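Local coordinates for heme-binding protein A / AI-2 binding protein A (Helicobacter pylori SS1, PDB 6OFQ), which binds peptides in the periplasm, such as STSA in this complex, and probably delivers them to an ABC transporter for uptake, at residues Leu90-Leu96 and Tyr162-Leu168; Leu187-Ala192 and Glu203-Val209; Ser288-Leu292 and Pro340-Trp344; Ile377-Ser381 and Tyr412-Thr416; Asp434-Leu439 and Arg480-Tyr484. One frame throughout, in Å; residues are numbered along the deposited sequence.

Contact 1 (Leu90-Leu96 and Tyr162-Leu168); sequences LVYTFHL and YTIRFTL
T93 carries OG1 anti to its carbonyl carbon (chi1 -57°) and R165 bends its chain at chi3 (-74°), which brings the guanidinium back over the strand to the hydroxyl. In one of its two conformers the grip is side-on: NE of R165 lies 2.9 Å and NH2 of R165 3.1 Å from T93 OG1, which sits in the guanidinium plane. V91 CG1 packs on this bend, 3.6 Å from R165 CD. At the end of the same face, a water links H95 ND1 to T163 OG1; H95 NE2 also bonds D84, and T163 OG1 D160. The other face is apolar: the F94 and F166 rings meet rim to rim with planes at 88°, Y92 CE1 touches L168 CD1, and L96 CD1 lies near I164 CG1. Between the strands, F94 N donates to I164 O at 2.7 Å, and Y92 and F166 exchange two bonds. This is a regular antiparallel pairing of strands 91-96 and 163-168, inside a five-stranded antiparallel sheet whose apolar face packs on helix 116-127.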
# COMPACT_ATOMS: atom_id res chain seq x y z
N LEU A 90 -1.54 -6.60 26.30
CA LEU A 90 -1.85 -5.22 26.58
C LEU A 90 -0.68 -4.26 26.59
O LEU A 90 -0.88 -3.05 26.43
CB LEU A 90 -2.62 -5.09 27.89
CG LEU A 90 -3.95 -5.88 27.91
CD1 LEU A 90 -4.55 -5.75 29.30
CD2 LEU A 90 -4.89 -5.29 26.85
N VAL A 91 0.51 -4.77 26.89
CA VAL A 91 1.66 -3.90 27.08
C VAL A 91 2.81 -4.34 26.22
O VAL A 91 3.21 -5.49 26.29
CB VAL A 91 2.06 -3.80 28.55
CG1 VAL A 91 3.23 -2.83 28.74
CG2 VAL A 91 0.95 -3.29 29.39
N TYR A 92 3.31 -3.41 25.39
CA TYR A 92 4.47 -3.65 24.53
C TYR A 92 5.58 -2.70 24.89
O TYR A 92 5.39 -1.50 24.85
CB TYR A 92 4.17 -3.39 23.03
CG TYR A 92 3.19 -4.34 22.41
CD1 TYR A 92 1.87 -4.44 22.81
CD2 TYR A 92 3.57 -5.10 21.31
CE1 TYR A 92 0.99 -5.29 22.18
CE2 TYR A 92 2.67 -5.93 20.67
CZ TYR A 92 1.39 -6.01 21.09
OH TYR A 92 0.48 -6.86 20.49
N THR A 93 6.73 -3.23 25.33
CA THR A 93 7.86 -2.39 25.72
C THR A 93 9.00 -2.59 24.71
O THR A 93 9.43 -3.72 24.48
CB THR A 93 8.38 -2.76 27.11
OG1 THR A 93 7.32 -2.65 28.07
CG2 THR A 93 9.42 -1.78 27.54
N PHE A 94 9.39 -1.48 24.07
CA PHE A 94 10.44 -1.48 23.03
C PHE A 94 11.71 -0.84 23.55
O PHE A 94 11.69 0.25 24.12
CB PHE A 94 9.96 -0.72 21.78
CG PHE A 94 8.88 -1.48 21.04
CD1 PHE A 94 9.18 -2.41 20.04
CD2 PHE A 94 7.54 -1.26 21.35
CE1 PHE A 94 8.19 -3.16 19.44
CE2 PHE A 94 6.53 -1.98 20.75
CZ PHE A 94 6.89 -2.94 19.82
N HIS A 95 12.80 -1.58 23.36
CA HIS A 95 14.12 -1.12 23.71
C HIS A 95 14.73 -0.54 22.44
O HIS A 95 14.94 -1.28 21.48
CB HIS A 95 14.92 -2.32 24.29
CG HIS A 95 14.20 -3.06 25.39
ND1 HIS A 95 14.14 -2.51 26.66
CD2 HIS A 95 13.34 -4.11 25.42
CE1 HIS A 95 13.36 -3.25 27.43
NE2 HIS A 95 12.87 -4.24 26.70
N LEU A 96 15.09 0.73 22.45
CA LEU A 96 15.45 1.45 21.25
C LEU A 96 16.95 1.28 21.03
O LEU A 96 17.78 1.22 21.98
CB LEU A 96 15.03 2.89 21.34
CG LEU A 96 13.55 3.20 21.62
CD1 LEU A 96 13.34 4.68 21.58
CD2 LEU A 96 12.66 2.49 20.59
N TYR A 162 15.66 5.71 25.75
CA TYR A 162 15.81 4.59 24.83
C TYR A 162 14.78 3.50 25.09
O TYR A 162 14.97 2.37 24.69
CB TYR A 162 17.23 4.00 24.84
CG TYR A 162 18.22 5.04 24.44
CD1 TYR A 162 18.34 5.49 23.12
CD2 TYR A 162 19.02 5.60 25.43
CE1 TYR A 162 19.29 6.46 22.80
CE2 TYR A 162 19.98 6.54 25.10
CZ TYR A 162 20.09 6.97 23.80
OH TYR A 162 21.10 7.89 23.56
N THR A 163 13.66 3.89 25.68
CA THR A 163 12.60 2.90 26.02
C THR A 163 11.22 3.51 25.82
O THR A 163 10.85 4.52 26.42
CB THR A 163 12.75 2.37 27.49
OG1 THR A 163 14.11 2.04 27.74
CG2 THR A 163 11.86 1.14 27.72
N ILE A 164 10.43 2.82 24.97
CA ILE A 164 9.07 3.19 24.70
C ILE A 164 8.09 2.10 25.13
O ILE A 164 8.31 0.93 24.83
CB ILE A 164 8.88 3.51 23.18
CG1 ILE A 164 9.54 4.86 22.79
CG2 ILE A 164 7.40 3.51 22.84
CD1 ILE A 164 8.70 6.06 23.15
N ARG A 165 7.05 2.47 25.86
CA ARG A 165 6.03 1.50 26.29
C ARG A 165 4.66 1.91 25.76
O ARG A 165 4.21 3.04 25.98
CB ARG A 165 5.95 1.42 27.81
CG ARG A 165 4.85 0.48 28.28
CD ARG A 165 4.98 0.14 29.76
NE ARG A 165 6.11 -0.79 29.93
CZ ARG A 165 6.73 -1.08 31.08
NH1 ARG A 165 6.44 -0.46 32.22
NH2 ARG A 165 7.72 -1.93 31.08
N PHE A 166 4.02 1.01 25.01
CA PHE A 166 2.65 1.15 24.57
C PHE A 166 1.75 0.34 25.45
O PHE A 166 2.11 -0.81 25.79
CB PHE A 166 2.47 0.58 23.14
CG PHE A 166 3.19 1.32 22.05
CD1 PHE A 166 2.57 2.35 21.33
CD2 PHE A 166 4.45 0.93 21.70
CE1 PHE A 166 3.25 3.01 20.31
CE2 PHE A 166 5.13 1.55 20.67
CZ PHE A 166 4.53 2.62 20.02
N THR A 167 0.68 0.96 25.91
CA THR A 167 -0.39 0.20 26.56
C THR A 167 -1.61 0.30 25.68
O THR A 167 -1.98 1.39 25.22
CB THR A 167 -0.68 0.81 27.95
OG1 THR A 167 0.55 0.81 28.71
CG2 THR A 167 -1.78 -0.00 28.64
N LEU A 168 -2.21 -0.86 25.45
CA LEU A 168 -3.39 -0.93 24.55
C LEU A 168 -4.69 -0.99 25.31
O LEU A 168 -4.73 -1.41 26.47
CB LEU A 168 -3.26 -2.11 23.61
CG LEU A 168 -2.03 -2.27 22.78
CD1 LEU A 168 -2.17 -3.38 21.75
CD2 LEU A 168 -1.53 -1.00 22.15
O HOH W 1 15.51 -0.15 26.86
O HOH W 2 17.63 0.23 24.60

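Contact 2 (Leu187-Ala192 and Glu203-Val209); sequences LSKDYA and ELAKKPV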
# COMPACT_ATOMS: atom_id res chain seq x y z
N LEU A 187 10.10 10.02 12.26
CA LEU A 187 10.64 11.31 11.80
C LEU A 187 11.39 11.95 12.96
O LEU A 187 11.33 11.47 14.09
CB LEU A 187 9.48 12.21 11.41
CG LEU A 187 8.89 11.99 10.02
CD1 LEU A 187 8.30 10.59 9.81
CD2 LEU A 187 7.86 13.05 9.70
N SER A 188 12.16 13.00 12.63
CA SER A 188 12.95 13.68 13.65
C SER A 188 12.21 14.85 14.29
O SER A 188 11.88 15.86 13.64
CB SER A 188 14.22 14.23 13.02
OG SER A 188 14.88 15.19 13.88
N LYS A 189 12.09 14.76 15.63
CA LYS A 189 11.54 15.86 16.42
C LYS A 189 12.42 17.14 16.36
O LYS A 189 11.82 18.21 16.26
CB LYS A 189 11.39 15.39 17.87
CG LYS A 189 10.75 16.44 18.78
CD LYS A 189 9.43 16.93 18.29
CE LYS A 189 8.44 17.41 19.36
NZ LYS A 189 8.59 18.82 19.75
N ASP A 190 13.74 16.94 16.40
CA ASP A 190 14.66 18.10 16.28
C ASP A 190 14.43 18.85 14.97
O ASP A 190 14.27 20.09 14.93
CB ASP A 190 16.11 17.71 16.52
CG ASP A 190 16.38 17.25 17.94
OD1 ASP A 190 15.97 17.95 18.89
OD2 ASP A 190 16.78 16.10 18.16
N TYR A 191 14.36 18.08 13.86
CA TYR A 191 14.10 18.70 12.56
C TYR A 191 12.73 19.39 12.50
O TYR A 191 12.55 20.52 12.04
CB TYR A 191 14.29 17.67 11.43
CG TYR A 191 14.00 18.19 10.03
CD1 TYR A 191 14.70 19.28 9.53
CD2 TYR A 191 13.11 17.56 9.16
CE1 TYR A 191 14.52 19.76 8.27
CE2 TYR A 191 12.96 17.99 7.86
CZ TYR A 191 13.65 19.09 7.41
OH TYR A 191 13.48 19.55 6.12
N ALA A 192 11.69 18.72 12.99
CA ALA A 192 10.36 19.30 13.08
C ALA A 192 10.34 20.60 13.91
O ALA A 192 9.69 21.53 13.46
CB ALA A 192 9.40 18.28 13.73
N GLU A 203 7.58 21.82 5.03
CA GLU A 203 8.75 21.21 4.49
C GLU A 203 9.09 19.83 5.11
O GLU A 203 9.89 19.05 4.57
CB GLU A 203 9.99 22.08 4.58
CG GLU A 203 9.93 23.27 3.61
CD GLU A 203 11.25 24.00 3.46
OE1 GLU A 203 11.14 25.05 2.79
OE2 GLU A 203 12.33 23.65 4.01
N LEU A 204 8.45 19.52 6.24
CA LEU A 204 8.64 18.18 6.86
C LEU A 204 8.20 17.10 5.87
O LEU A 204 8.75 15.99 5.93
CB LEU A 204 7.84 18.09 8.15
CG LEU A 204 8.12 16.85 9.06
CD1 LEU A 204 9.57 16.84 9.52
CD2 LEU A 204 7.09 16.85 10.20
N ALA A 205 7.24 17.46 5.04
CA ALA A 205 6.70 16.50 4.04
C ALA A 205 7.24 16.71 2.64
O ALA A 205 6.78 16.05 1.68
CB ALA A 205 5.22 16.64 3.99
N LYS A 206 8.29 17.54 2.51
CA LYS A 206 8.93 17.84 1.22
C LYS A 206 10.42 17.60 1.18
O LYS A 206 10.96 17.14 0.14
CB LYS A 206 8.72 19.32 0.84
CG LYS A 206 7.24 19.61 0.60
CD LYS A 206 6.99 21.06 0.19
CE LYS A 206 5.56 21.21 -0.32
NZ LYS A 206 4.64 21.78 0.71
N LYS A 207 11.06 17.82 2.32
CA LYS A 207 12.51 17.73 2.42
C LYS A 207 12.78 16.85 3.64
O LYS A 207 12.91 17.34 4.77
CB LYS A 207 13.11 19.15 2.54
CG LYS A 207 13.00 19.93 1.23
CD LYS A 207 13.46 21.36 1.44
CE LYS A 207 13.19 22.11 0.14
NZ LYS A 207 13.35 23.60 0.21
N PRO A 208 12.75 15.52 3.48
CA PRO A 208 12.61 14.64 4.62
C PRO A 208 13.92 14.34 5.30
O PRO A 208 14.97 14.35 4.69
CB PRO A 208 12.00 13.39 3.98
CG PRO A 208 12.61 13.34 2.58
CD PRO A 208 12.58 14.80 2.19
N VAL A 209 13.85 13.97 6.59
CA VAL A 209 14.93 13.50 7.39
C VAL A 209 14.60 12.18 8.09
O VAL A 209 13.65 12.16 8.84
CB VAL A 209 15.34 14.60 8.41
CG1 VAL A 209 16.43 14.10 9.34
CG2 VAL A 209 15.84 15.85 7.67
O HOH W 3 12.03 14.03 9.90
O HOH W 4 13.98 22.13 4.92
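Y191 and V209 meet where the first turn of helix 189-197 faces the 3-10 turn at E203-L204 and the chain after it; the closest CA pairs, L187 with V209 and A192 with L204, are both 6.5 Å apart. S188 is the N-cap, its OG accepting from Y191 N in a nearly straight bond (173°). Y191 CG is anti to the backbone N (chi1 178°), which sends the ring across to the second segment. V209 CG2 sits over one face of that ring, 3.6 Å from its centroid in a CH-pi contact and offset toward the rim. L204 CD1 approaches Y191 CD2 to 3.6 Å, and on its other branch L204 CD2 packs with CG against L187 CD2. At the hydroxyl end, Y191 OH donates to K207 O at 2.7 Å, in the carbonyl plane and on a lone pair, while a water donates to Y191 OH. Another water joins S188 N to V209 O. The W108 ring also meets that of Y191. With V209 and L204 packed on the ring and the hydroxyl bond fixing its far end, one buried tyrosine ties the start of the helix to the chain leading to strand 214-220, and the backbone carbonyl of K207 is thereby given a hydrogen-bond donor.

Contact 3 (Ser288-Leu292 and Pro340-Trp344); sequences SAGLL and PPTIW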
# COMPACT_ATOMS: atom_id res chain seq x y z
N SER A 288 6.22 -13.39 -9.59
CA SER A 288 5.74 -14.21 -8.48
C SER A 288 4.26 -14.00 -8.21
O SER A 288 3.65 -13.15 -8.84
CB SER A 288 6.57 -13.94 -7.23
OG SER A 288 6.36 -12.63 -6.74
N ALA A 289 3.65 -14.86 -7.40
CA ALA A 289 2.20 -14.80 -7.28
C ALA A 289 1.59 -13.49 -6.83
O ALA A 289 0.56 -12.97 -7.30
CB ALA A 289 1.76 -15.86 -6.28
N GLY A 290 2.32 -12.93 -5.89
CA GLY A 290 2.02 -11.54 -5.45
C GLY A 290 1.17 -11.50 -4.17
O GLY A 290 0.52 -12.47 -3.76
N LEU A 291 1.15 -10.34 -3.54
CA LEU A 291 0.34 -10.00 -2.36
C LEU A 291 -0.65 -8.88 -2.70
O LEU A 291 -1.03 -8.06 -1.86
CB LEU A 291 1.14 -9.62 -1.13
CG LEU A 291 1.91 -10.79 -0.55
CD1 LEU A 291 2.97 -10.34 0.43
CD2 LEU A 291 0.94 -11.56 0.33
N LEU A 292 -1.08 -8.90 -3.95
CA LEU A 292 -1.88 -7.84 -4.57
C LEU A 292 -3.31 -8.26 -4.83
O LEU A 292 -3.58 -9.39 -5.23
CB LEU A 292 -1.29 -7.52 -5.96
CG LEU A 292 0.18 -7.09 -5.99
CD1 LEU A 292 0.90 -7.35 -7.30
CD2 LEU A 292 0.16 -5.59 -5.73
N PRO A 340 -5.39 -11.97 -1.23
CA PRO A 340 -4.92 -13.08 -2.07
C PRO A 340 -4.60 -14.33 -1.26
O PRO A 340 -4.31 -14.25 -0.05
CB PRO A 340 -3.69 -12.49 -2.75
CG PRO A 340 -3.16 -11.49 -1.78
CD PRO A 340 -4.43 -10.87 -1.20
N PRO A 341 -4.54 -15.48 -1.95
CA PRO A 341 -4.33 -16.77 -1.30
C PRO A 341 -2.91 -17.01 -0.81
O PRO A 341 -2.68 -18.02 -0.15
CB PRO A 341 -4.78 -17.79 -2.34
CG PRO A 341 -4.73 -17.09 -3.60
CD PRO A 341 -4.97 -15.65 -3.35
N THR A 342 -2.02 -16.07 -1.10
CA THR A 342 -0.68 -16.05 -0.48
C THR A 342 -0.74 -15.67 1.00
O THR A 342 0.31 -15.81 1.61
CB THR A 342 0.20 -15.09 -1.25
OG1 THR A 342 -0.60 -13.91 -1.55
CG2 THR A 342 0.61 -15.72 -2.55
N ILE A 343 -1.86 -15.23 1.53
CA ILE A 343 -1.99 -14.94 2.94
C ILE A 343 -2.85 -16.04 3.56
O ILE A 343 -3.87 -16.46 3.03
CB ILE A 343 -2.60 -13.54 3.09
CG1 ILE A 343 -1.75 -12.49 2.41
CG2 ILE A 343 -2.81 -13.20 4.57
CD1 ILE A 343 -2.36 -11.11 2.44
N TRP A 344 -2.44 -16.37 4.79
CA TRP A 344 -3.23 -17.28 5.56
C TRP A 344 -4.65 -16.81 5.84
O TRP A 344 -4.93 -15.60 5.83
CB TRP A 344 -2.57 -17.58 6.90
CG TRP A 344 -2.45 -16.43 7.89
CD1 TRP A 344 -1.44 -15.51 7.93
CD2 TRP A 344 -3.41 -16.02 8.87
NE1 TRP A 344 -1.66 -14.60 8.95
CE2 TRP A 344 -2.86 -14.90 9.53
CE3 TRP A 344 -4.67 -16.50 9.27
CZ2 TRP A 344 -3.47 -14.26 10.58
CZ3 TRP A 344 -5.27 -15.82 10.36
CH2 TRP A 344 -4.71 -14.71 10.94
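T342 OG1 donates to G290 O at 2.9 Å, lying in the carbonyl plane of the acceptor. The bond joins two loops: 288-292 links strands 283-288 and 292-298 of the mixed seven-stranded sheet, and 340-344 contains a type I beta turn from P340 to I343, closed by I343 N donating to P340 O. T342 occupies the third position of the turn. Its OG1 stands between the backbone N and the carbonyl carbon (chi1 42°), which turns the hydroxyl to the facing loop and leaves CG2 to meet A289 CB at 3.9 Å. Beside the polar bond, P340 CG packs against the backbone of L291, 3.7 Å from L291 C. L291 is a buried residue whose backbone also pairs with A430, and its side chain reaches T342 and I343 of the turn. Helix 436-443 adds F438, which packs on both P340 and I343. The L291 and I343 side chains cross at about a right angle, and one methyl, L291 CD2, serves two neighbours at once: it lies 3.4 Å from T342 OG1 and 3.5 Å from I343 CG1.

Contact 4 (Ile377-Ser381 and Tyr412-Thr416); sequences IFTTS and YLKRT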
# COMPACT_ATOMS: atom_id res chain seq x y z
N ILE A 377 -17.60 5.48 -14.17
CA ILE A 377 -16.46 4.76 -13.59
C ILE A 377 -15.29 5.71 -13.62
O ILE A 377 -15.01 6.38 -14.62
CB ILE A 377 -16.15 3.46 -14.33
CG1 ILE A 377 -15.10 2.64 -13.56
CG2 ILE A 377 -15.69 3.64 -15.76
CD1 ILE A 377 -14.98 1.23 -14.06
N PHE A 378 -14.52 5.75 -12.54
CA PHE A 378 -13.27 6.48 -12.49
C PHE A 378 -12.15 5.50 -12.81
O PHE A 378 -12.20 4.36 -12.31
CB PHE A 378 -12.95 7.03 -11.09
CG PHE A 378 -13.68 8.26 -10.67
CD1 PHE A 378 -14.78 8.71 -11.35
CD2 PHE A 378 -13.31 8.95 -9.53
CE1 PHE A 378 -15.45 9.87 -11.00
CE2 PHE A 378 -13.96 10.12 -9.21
CZ PHE A 378 -15.05 10.55 -9.89
N THR A 379 -11.17 5.96 -13.59
CA THR A 379 -9.95 5.21 -13.82
C THR A 379 -8.79 6.19 -13.81
O THR A 379 -8.99 7.41 -13.79
CB THR A 379 -10.06 4.48 -15.17
OG1 THR A 379 -8.93 3.60 -15.31
CG2 THR A 379 -10.12 5.41 -16.36
N THR A 380 -7.57 5.65 -13.70
CA THR A 380 -6.36 6.45 -13.74
C THR A 380 -5.76 6.54 -15.11
O THR A 380 -6.02 5.71 -15.99
CB THR A 380 -5.24 5.85 -12.88
OG1 THR A 380 -4.73 4.67 -13.51
CG2 THR A 380 -5.73 5.48 -11.49
N SER A 381 -4.98 7.60 -15.29
CA SER A 381 -4.34 7.80 -16.59
C SER A 381 -3.30 6.72 -16.91
O SER A 381 -3.07 6.42 -18.09
CB SER A 381 -3.66 9.18 -16.65
OG SER A 381 -2.74 9.28 -15.60
N TYR A 412 -6.76 11.18 -8.46
CA TYR A 412 -7.62 10.00 -8.35
C TYR A 412 -7.70 9.61 -6.88
O TYR A 412 -8.75 9.25 -6.36
CB TYR A 412 -6.99 8.89 -9.19
CG TYR A 412 -7.81 7.62 -9.28
CD1 TYR A 412 -8.68 7.44 -10.30
CD2 TYR A 412 -7.60 6.57 -8.40
CE1 TYR A 412 -9.44 6.30 -10.41
CE2 TYR A 412 -8.33 5.40 -8.52
CZ TYR A 412 -9.22 5.26 -9.58
OH TYR A 412 -9.96 4.12 -9.82
N LEU A 413 -6.56 9.50 -6.22
CA LEU A 413 -6.52 9.18 -4.77
C LEU A 413 -7.33 10.19 -3.95
O LEU A 413 -8.07 9.79 -3.06
CB LEU A 413 -5.06 9.16 -4.29
CG LEU A 413 -4.15 8.06 -4.85
CD1 LEU A 413 -2.67 8.32 -4.60
CD2 LEU A 413 -4.46 6.79 -4.11
N LYS A 414 -7.27 11.46 -4.33
CA LYS A 414 -7.99 12.47 -3.54
C LYS A 414 -9.50 12.33 -3.73
O LYS A 414 -10.31 12.24 -2.78
CB LYS A 414 -7.52 13.86 -3.99
CG LYS A 414 -8.20 15.03 -3.27
CD LYS A 414 -7.85 16.43 -3.80
CE LYS A 414 -8.67 17.45 -3.00
NZ LYS A 414 -8.54 17.43 -1.50
N ARG A 415 -9.94 12.23 -4.99
CA ARG A 415 -11.37 12.22 -5.29
C ARG A 415 -12.02 10.93 -4.81
O ARG A 415 -13.10 10.97 -4.23
CB ARG A 415 -11.62 12.39 -6.77
CG ARG A 415 -11.15 13.72 -7.31
CD ARG A 415 -11.44 13.87 -8.78
NE ARG A 415 -11.08 15.20 -9.32
CZ ARG A 415 -11.84 16.28 -9.22
NH1 ARG A 415 -13.00 16.28 -8.59
NH2 ARG A 415 -11.42 17.43 -9.76
N THR A 416 -11.38 9.75 -5.00
CA THR A 416 -11.94 8.52 -4.48
C THR A 416 -11.91 8.51 -2.93
O THR A 416 -12.82 7.98 -2.29
CB THR A 416 -11.22 7.26 -5.06
OG1 THR A 416 -9.81 7.30 -4.73
CG2 THR A 416 -11.47 7.09 -6.55
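F378 and Y412 meet where strand 373-380 faces helix 409-417, the short axes running nearly antiparallel at 155° and 9.8 Å apart at their closest. Y412, with CG anti to the backbone N (chi1 -175°), extends its ring to the strand and lies between two threonine methyls. In the conformer described, T380 CG2 sits over the centre of one face, 3.6 Å from the ring centroid in a CH-pi contact, and T416 CG2 lies over the opposite face toward the rim. F378 CB touches Y412 CE1 at 3.6 Å. Strand 373-380 pairs in parallel with 400-407 and 423-429, and helix 409-417 makes the beta-alpha-beta crossover from 400-407 to 423-429, packing on the strand between them. The Y412 hydroxyl is bonded to F425 O of strand 423-429. F378 CE2 meets R415 CB at the edge of the ring, and F378 CD2 meets T416 CG2. T416 OG1 and T416 N both donate to Y412 O, from opposite faces of its plane.

Contact 5 (Asp434-Leu439 and Arg480-Tyr484); sequences DPDNFL and REALY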
# COMPACT_ATOMS: atom_id res chain seq x y z
N ASP A 434 -1.35 -10.47 6.86
CA ASP A 434 -2.33 -10.64 7.91
C ASP A 434 -3.62 -10.19 7.27
O ASP A 434 -3.74 -9.07 6.76
CB ASP A 434 -2.01 -9.80 9.14
CG ASP A 434 -2.85 -10.18 10.34
OD1 ASP A 434 -4.06 -9.97 10.26
OD2 ASP A 434 -2.24 -10.64 11.35
N PRO A 435 -4.68 -10.99 7.34
CA PRO A 435 -5.99 -10.54 6.80
C PRO A 435 -6.48 -9.21 7.32
O PRO A 435 -7.24 -8.53 6.60
CB PRO A 435 -6.94 -11.71 7.13
CG PRO A 435 -6.02 -12.91 7.22
CD PRO A 435 -4.80 -12.37 7.87
N ASP A 436 -6.11 -8.86 8.52
CA ASP A 436 -6.57 -7.58 9.06
C ASP A 436 -6.25 -6.38 8.17
O ASP A 436 -7.05 -5.44 8.03
CB ASP A 436 -5.97 -7.35 10.45
CG ASP A 436 -6.48 -6.09 11.13
OD1 ASP A 436 -5.77 -5.07 10.99
OD2 ASP A 436 -7.46 -6.14 11.84
N ASN A 437 -5.10 -6.45 7.51
CA ASN A 437 -4.55 -5.34 6.69
C ASN A 437 -5.43 -5.13 5.44
O ASN A 437 -5.27 -4.07 4.80
CB ASN A 437 -3.09 -5.64 6.35
CG ASN A 437 -2.44 -4.60 5.44
OD1 ASN A 437 -2.10 -4.94 4.29
ND2 ASN A 437 -2.25 -3.39 5.88
N PHE A 438 -6.20 -6.15 5.03
CA PHE A 438 -7.16 -5.97 3.94
C PHE A 438 -8.54 -5.78 4.54
O PHE A 438 -9.26 -4.78 4.25
CB PHE A 438 -7.19 -7.12 2.91
CG PHE A 438 -5.93 -7.26 2.06
CD1 PHE A 438 -4.70 -7.70 2.59
CD2 PHE A 438 -6.04 -7.11 0.68
CE1 PHE A 438 -3.62 -7.88 1.73
CE2 PHE A 438 -4.92 -7.28 -0.15
CZ PHE A 438 -3.73 -7.70 0.37
N LEU A 439 -9.03 -6.78 5.26
CA LEU A 439 -10.40 -6.78 5.70
C LEU A 439 -10.71 -5.60 6.62
O LEU A 439 -11.75 -4.95 6.44
CB LEU A 439 -10.75 -8.07 6.40
CG LEU A 439 -10.55 -9.34 5.55
CD1 LEU A 439 -10.80 -10.56 6.44
CD2 LEU A 439 -11.49 -9.33 4.35
N ARG A 480 -8.18 -17.12 14.89
CA ARG A 480 -8.43 -15.97 14.01
C ARG A 480 -8.90 -16.43 12.63
O ARG A 480 -9.82 -15.81 12.07
CB ARG A 480 -7.10 -15.18 13.88
CG ARG A 480 -6.66 -14.52 15.16
CD ARG A 480 -5.36 -13.73 14.92
NE ARG A 480 -5.61 -12.51 14.19
CZ ARG A 480 -4.75 -11.82 13.44
NH1 ARG A 480 -3.49 -12.13 13.32
NH2 ARG A 480 -5.21 -10.75 12.82
N GLU A 481 -8.31 -17.49 12.10
CA GLU A 481 -8.70 -18.02 10.79
C GLU A 481 -10.19 -18.35 10.79
O GLU A 481 -10.92 -18.01 9.84
CB GLU A 481 -7.89 -19.27 10.45
CG GLU A 481 -8.14 -19.85 9.06
CD GLU A 481 -6.94 -20.74 8.67
OE1 GLU A 481 -6.65 -21.63 9.49
OE2 GLU A 481 -6.19 -20.41 7.71
N ALA A 482 -10.68 -19.01 11.85
CA ALA A 482 -12.11 -19.34 11.85
C ALA A 482 -13.01 -18.16 11.73
O ALA A 482 -13.99 -18.12 10.98
CB ALA A 482 -12.44 -20.20 13.08
N LEU A 483 -12.62 -17.08 12.40
CA LEU A 483 -13.39 -15.82 12.33
C LEU A 483 -13.26 -15.16 10.95
O LEU A 483 -14.25 -14.66 10.40
CB LEU A 483 -12.93 -14.87 13.45
CG LEU A 483 -13.24 -15.35 14.88
CD1 LEU A 483 -12.30 -14.69 15.91
CD2 LEU A 483 -14.67 -14.98 15.19
N TYR A 484 -12.04 -15.18 10.40
CA TYR A 484 -11.88 -14.57 9.09
C TYR A 484 -12.57 -15.35 7.96
O TYR A 484 -13.12 -14.74 7.03
CB TYR A 484 -10.41 -14.38 8.73
CG TYR A 484 -9.72 -13.30 9.52
CD1 TYR A 484 -10.34 -12.06 9.66
CD2 TYR A 484 -8.49 -13.50 10.08
CE1 TYR A 484 -9.69 -11.03 10.38
CE2 TYR A 484 -7.89 -12.51 10.82
CZ TYR A 484 -8.45 -11.24 10.94
OH TYR A 484 -7.81 -10.27 11.70
O HOH W 5 -9.28 -8.13 11.91
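R480 sends its side chain from helix 477-494 to D434: CB carries CG anti to the carbonyl carbon (chi1 -67°), the aliphatic part runs extended to CD and spans the distance, and the bend at chi3 (74°) then turns the guanidinium to the carboxylate. NE bonds A471 O, outside the two segments. At the tip the grip is end-on: R480 NH1 donates to D434 OD2 at 2.8 Å, close to the guanidinium plane, and R480 NH2 to D434 OD1 at 2.9 Å, tilted from it. The two planes stand 33° apart, and both oxygens are met on their syn side. NH2 has a second acceptor one helical turn on, Y484 OH at 2.9 Å, and R480 NH2 also comes 4.2 Å from D436 CB. D434 OD1 is doubly used too, its anti lone pair taking D436 N at 2.9 Å, a capping bond at the start of helix 436-443. The buried carboxylate thus holds three N-H donors, which would probably favour its charged form. Y484 completes the contact: P435 CB lies over the centre of its ring, 3.8 Å from the centroid in a CH-pi contact, and L439 CD1 touches CD1 of Y484 at 3.6 Å. A water accepts from Y484 OH and donates to D436 OD2, which also pairs with K472. The arrangement is a buried salt bridge from helix 477-494 to the capping aspartate that precedes helix 436-443.

How the contacts relate
Along the chain the five contacts come in series. Contacts 1 and 2 lie about 24 Å apart between centres and share helix 116-127, which packs on residues of both. Contacts 3 and 5 are the only pair that touch, their centres about 14 Å apart, with W344 packed on P435 and R480, and L291 on F438. Contacts 3 and 4, about 25 Å apart between centres, share the mixed sheet, since strands 292-298 and 373-380 both pair with 423-429. Contacts 1 and 4 lie on opposite sides of the chain's centre. Contact 1 belongs to the antiparallel sheet and contacts 2 and 5 fasten helix starts, so together they tie separate parts of the type II fold.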